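Hypothetical protein (PDB 2P4G) probably acts as an NADP-dependent pyrimidine reductase of the riboflavin biosynthesis pathway. Local coordinates at residues P138-Q143 and V162-I167; V91-G96 and C107-L112. One frame throughout, in Å; residues are numbered along the deposited sequence.

Contact 1. Residues P138-Q143 and V162-I167; sequences PLVITQ and VGVEVI. With EDO (1,2-ethanediol), chain Q.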
# COMPACT_ATOMS: atom_id res chain seq x y z
N PRO A 138 3.41 -25.95 -18.91
CA PRO A 138 2.43 -24.96 -18.52
C PRO A 138 1.20 -25.02 -19.40
O PRO A 138 1.31 -25.25 -20.59
CB PRO A 138 3.15 -23.65 -18.79
CG PRO A 138 4.05 -23.95 -19.93
CD PRO A 138 4.48 -25.35 -19.74
N LEU A 139 0.04 -24.76 -18.80
CA LEU A 139 -1.17 -24.61 -19.54
C LEU A 139 -1.18 -23.14 -19.98
O LEU A 139 -1.15 -22.23 -19.15
CB LEU A 139 -2.37 -24.97 -18.65
CG LEU A 139 -3.77 -24.78 -19.23
CD1 LEU A 139 -3.97 -25.61 -20.50
CD2 LEU A 139 -4.83 -25.10 -18.15
N VAL A 140 -1.19 -22.90 -21.29
CA VAL A 140 -1.23 -21.54 -21.81
C VAL A 140 -2.67 -21.18 -22.15
O VAL A 140 -3.38 -21.95 -22.80
CB VAL A 140 -0.32 -21.36 -23.03
CG1 VAL A 140 -0.46 -19.91 -23.62
CG2 VAL A 140 1.10 -21.67 -22.63
N ILE A 141 -3.11 -20.02 -21.65
CA ILE A 141 -4.45 -19.51 -21.91
C ILE A 141 -4.30 -18.18 -22.67
O ILE A 141 -3.74 -17.22 -22.16
CB ILE A 141 -5.27 -19.26 -20.61
CG1 ILE A 141 -5.28 -20.50 -19.69
CG2 ILE A 141 -6.70 -18.78 -20.96
CD1 ILE A 141 -6.04 -21.67 -20.18
N THR A 142 -4.83 -18.14 -23.89
CA THR A 142 -4.77 -16.98 -24.73
C THR A 142 -6.17 -16.67 -25.30
O THR A 142 -7.18 -17.23 -24.86
CB THR A 142 -3.73 -17.20 -25.85
OG1 THR A 142 -3.61 -16.02 -26.64
CG2 THR A 142 -4.11 -18.37 -26.73
N GLN A 143 -6.23 -15.77 -26.26
CA GLN A 143 -7.49 -15.34 -26.83
C GLN A 143 -7.32 -15.18 -28.33
O GLN A 143 -6.26 -14.80 -28.78
CB GLN A 143 -7.86 -14.00 -26.19
CG GLN A 143 -9.27 -13.55 -26.43
CD GLN A 143 -9.79 -12.60 -25.35
OE1 GLN A 143 -9.03 -11.91 -24.66
NE2 GLN A 143 -11.11 -12.58 -25.19
N VAL A 162 6.07 -27.71 -29.83
CA VAL A 162 6.84 -28.22 -28.70
C VAL A 162 5.95 -29.04 -27.77
O VAL A 162 6.42 -29.64 -26.82
CB VAL A 162 7.67 -27.11 -27.96
CG1 VAL A 162 8.77 -26.60 -28.89
CG2 VAL A 162 6.81 -25.95 -27.43
N GLY A 163 4.66 -29.11 -28.07
CA GLY A 163 3.74 -29.92 -27.27
C GLY A 163 3.01 -29.23 -26.12
O GLY A 163 2.32 -29.90 -25.35
N VAL A 164 3.14 -27.90 -26.00
CA VAL A 164 2.43 -27.15 -24.97
C VAL A 164 0.94 -27.10 -25.24
O VAL A 164 0.52 -26.83 -26.37
CB VAL A 164 2.98 -25.70 -24.82
CG1 VAL A 164 2.06 -24.82 -23.92
CG2 VAL A 164 4.44 -25.76 -24.27
N GLU A 165 0.15 -27.36 -24.20
CA GLU A 165 -1.30 -27.23 -24.27
C GLU A 165 -1.75 -25.77 -24.25
O GLU A 165 -1.47 -25.05 -23.28
CB GLU A 165 -1.92 -27.95 -23.07
CG GLU A 165 -3.41 -28.24 -23.21
CD GLU A 165 -3.97 -28.91 -21.97
OE1 GLU A 165 -3.18 -29.37 -21.10
OE2 GLU A 165 -5.23 -28.95 -21.86
N VAL A 166 -2.46 -25.34 -25.30
CA VAL A 166 -2.94 -23.96 -25.41
C VAL A 166 -4.45 -23.89 -25.58
O VAL A 166 -4.99 -24.45 -26.52
CB VAL A 166 -2.32 -23.22 -26.61
CG1 VAL A 166 -2.72 -21.74 -26.56
CG2 VAL A 166 -0.79 -23.38 -26.65
N ILE A 167 -5.13 -23.21 -24.66
CA ILE A 167 -6.53 -22.96 -24.77
C ILE A 167 -6.69 -21.55 -25.32
O ILE A 167 -6.15 -20.60 -24.74
CB ILE A 167 -7.24 -23.00 -23.42
CG1 ILE A 167 -7.18 -24.41 -22.80
CG2 ILE A 167 -8.71 -22.59 -23.58
CD1 ILE A 167 -7.75 -24.44 -21.37
C1 EDO Q . 0.49 -31.89 -21.61
O1 EDO Q . 0.05 -32.06 -20.25
C2 EDO Q . 2.00 -32.02 -21.63
O2 EDO Q . 2.56 -31.27 -22.72
O HOH W 1 1.18 -27.72 -21.63

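Contact 2. Residues V91-G96 and C107-L112; sequences VVLPHG and CGLPKL. With EDO (1,2-ethanediol), chain I.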
# COMPACT_ATOMS: atom_id res chain seq x y z
N VAL A 91 7.76 -25.38 -12.19
CA VAL A 91 7.44 -25.37 -10.79
C VAL A 91 8.26 -26.43 -10.06
O VAL A 91 8.40 -27.57 -10.54
CB VAL A 91 5.94 -25.56 -10.58
CG1 VAL A 91 5.60 -25.72 -9.10
CG2 VAL A 91 5.17 -24.38 -11.20
N VAL A 92 8.85 -26.01 -8.94
CA VAL A 92 9.56 -26.93 -8.02
C VAL A 92 8.94 -26.84 -6.64
O VAL A 92 8.47 -25.78 -6.23
CB VAL A 92 11.11 -26.62 -7.90
CG1 VAL A 92 11.80 -26.71 -9.25
CG2 VAL A 92 11.34 -25.25 -7.31
N LEU A 93 8.96 -27.94 -5.92
CA LEU A 93 8.59 -27.95 -4.50
C LEU A 93 9.58 -28.77 -3.69
O LEU A 93 10.17 -29.73 -4.21
CB LEU A 93 7.16 -28.50 -4.28
CG LEU A 93 5.97 -27.67 -4.73
CD1 LEU A 93 4.71 -28.51 -4.61
CD2 LEU A 93 5.84 -26.40 -3.91
N PRO A 94 9.76 -28.41 -2.42
CA PRO A 94 10.60 -29.18 -1.53
C PRO A 94 10.20 -30.64 -1.41
O PRO A 94 9.03 -31.01 -1.49
CB PRO A 94 10.43 -28.47 -0.19
CG PRO A 94 10.02 -27.11 -0.52
CD PRO A 94 9.21 -27.22 -1.75
N HIS A 95 11.20 -31.47 -1.25
CA HIS A 95 11.00 -32.90 -1.21
C HIS A 95 9.88 -33.25 -0.20
O HIS A 95 9.02 -34.07 -0.49
CB HIS A 95 12.32 -33.54 -0.81
CG HIS A 95 12.26 -35.02 -0.71
ND1 HIS A 95 12.02 -35.66 0.49
CD2 HIS A 95 12.40 -35.98 -1.65
CE1 HIS A 95 12.04 -36.97 0.27
NE2 HIS A 95 12.25 -37.18 -1.01
N GLY A 96 9.92 -32.59 0.96
CA GLY A 96 8.95 -32.81 2.03
C GLY A 96 7.53 -32.49 1.60
O GLY A 96 6.62 -33.30 1.78
N CYS A 107 -1.45 -34.59 -6.88
CA CYS A 107 -0.38 -34.50 -7.84
C CYS A 107 0.78 -33.81 -7.14
O CYS A 107 0.57 -32.91 -6.33
CB CYS A 107 -0.80 -33.69 -9.06
SG CYS A 107 0.60 -33.40 -10.23
N GLY A 108 2.00 -34.24 -7.45
CA GLY A 108 3.17 -33.76 -6.73
C GLY A 108 3.35 -32.26 -6.81
O GLY A 108 3.71 -31.63 -5.83
N LEU A 109 3.07 -31.72 -8.00
CA LEU A 109 3.25 -30.31 -8.32
C LEU A 109 1.97 -29.66 -8.85
O LEU A 109 1.24 -30.27 -9.63
CB LEU A 109 4.34 -30.15 -9.37
CG LEU A 109 5.72 -30.61 -8.90
CD1 LEU A 109 6.54 -31.10 -10.07
CD2 LEU A 109 6.43 -29.50 -8.12
N PRO A 110 1.72 -28.41 -8.46
CA PRO A 110 0.60 -27.70 -9.06
C PRO A 110 0.84 -27.39 -10.54
O PRO A 110 1.98 -27.24 -10.96
CB PRO A 110 0.55 -26.38 -8.27
CG PRO A 110 1.94 -26.20 -7.78
CD PRO A 110 2.44 -27.58 -7.48
N LYS A 111 -0.24 -27.27 -11.30
CA LYS A 111 -0.18 -26.95 -12.70
C LYS A 111 0.07 -25.47 -12.87
O LYS A 111 -0.71 -24.63 -12.40
CB LYS A 111 -1.50 -27.32 -13.41
CG LYS A 111 -1.48 -27.19 -14.93
CD LYS A 111 -0.58 -28.25 -15.54
CE LYS A 111 -0.58 -28.24 -17.08
NZ LYS A 111 0.36 -29.28 -17.60
N LEU A 112 1.15 -25.14 -13.56
CA LEU A 112 1.43 -23.76 -13.91
C LEU A 112 0.60 -23.36 -15.11
O LEU A 112 0.69 -23.99 -16.17
CB LEU A 112 2.92 -23.56 -14.21
CG LEU A 112 3.40 -22.16 -14.52
CD1 LEU A 112 3.11 -21.17 -13.36
CD2 LEU A 112 4.90 -22.22 -14.85
C1 EDO I . 0.20 -30.68 -13.34
O1 EDO I . 1.20 -30.52 -12.32
C2 EDO I . -0.67 -31.92 -13.14
O2 EDO I . -2.00 -31.58 -12.67

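Contact 1. Residues P138-Q143 and V162-I167
Val140 pairs with Val166, and Ile141 with Ile167, as parallel strand neighbours whose CA atoms lie 4.7 and 4.9 Å apart. Val140 bonds to both sides of Val166: its N donates to Glu165 O (2.9 Å) and its O accepts from Ile167 N (2.8 Å). Thr142 N then donates to Ile167 O in a nearly straight bond, 175° at the hydrogen. Before the strands meet, a water bridges the backbones, donating to Pro138 O and accepting from Glu165 N. On one face Val140 and Val166 lie side by side, and Val140 CG2 meets Val164 CG1 at 3.5 Å, the two side chains crossing at about a right angle; helix 150-162 covers Val166 there. On the other face Ile141 and Ile167 point the same way and press their CD1 methyls together at 3.5 Å, tighter than usual, and both touch Ile178 of helix 175-184. CG of Glu165 is anti to its backbone N (chi1 -163°), and the extended chain brings CD within 3.6 Å of Leu139 CD1. Main-chain bonds thus set the register and aliphatic branches pack on both sheet faces where two strands of a beta-alpha-beta unit pair, while exposed Glu165 lies against Leu139, its carboxylate salt-bridged to Arg186.

Contact 2. Residues V91-G96 and C107-L112
Val91, Leu93, Leu109 and Pro110 form an apolar side-chain contact between the chain leading into helix 95-103 and the chain leading into strand 111-115, just before that strand enters the sheet beside strand 75-79. Leu109 CD2 is the central methyl: it lies 3.7 Å from both Val91 O and Leu93 N, so it rests on the backbone of the other segment as well as on its side chains. Leu109 and Leu93 run alongside each other, pointing opposite ways, with Leu93 CG 3.9 Å from Leu109 CD2. CG of Leu93 is anti to the carbonyl carbon (chi1 -71°), and CD1 reaches the Pro110 ring at its CD (3.8 Å) and also approaches Gly108 O at 3.5 Å. Val91 divides its two methyls: CG1 packs on Pro110 CG at 3.9 Å, whereas CG2 meets Leu112 CB at 3.8 Å, where the strand begins. Ile76 of strand 75-79 touches Val91, Pro110 and Leu112, and Arg70 of helix 60-72 touches Val91 and Leu93. A bound ethanediol lies close to Leu109 O. The arrangement belongs to a beta-alpha-beta connection: strand 75-79 leads through helices 80-85 and 95-103, the latter N-capped by Pro94, to neighbouring parallel strand 111-115 of the mixed sheet.

In the fold
The two contacts follow one another along the chain: contact 2 closes at Leu112 before contact 1 opens at Pro138, and their centres are about 19 Å apart. They meet within the same mixed sheet, because strand 111-115, which contact 2 leads into, is the neighbour of strand 139-143 of contact 1. A probable hydrogen bond from Leu139 N to Leu112 O (2.8 Å) joins them, and Pro138 CB packs against the same carbonyl oxygen. Contact 1 pairs the last two strands of the parallel part, and contact 2 packs the approach to the strand next to them, where 111-115 begins beside 75-79. Both thus lie toward one side of the sheet, which ends in strand 166-169, outermost within this chain.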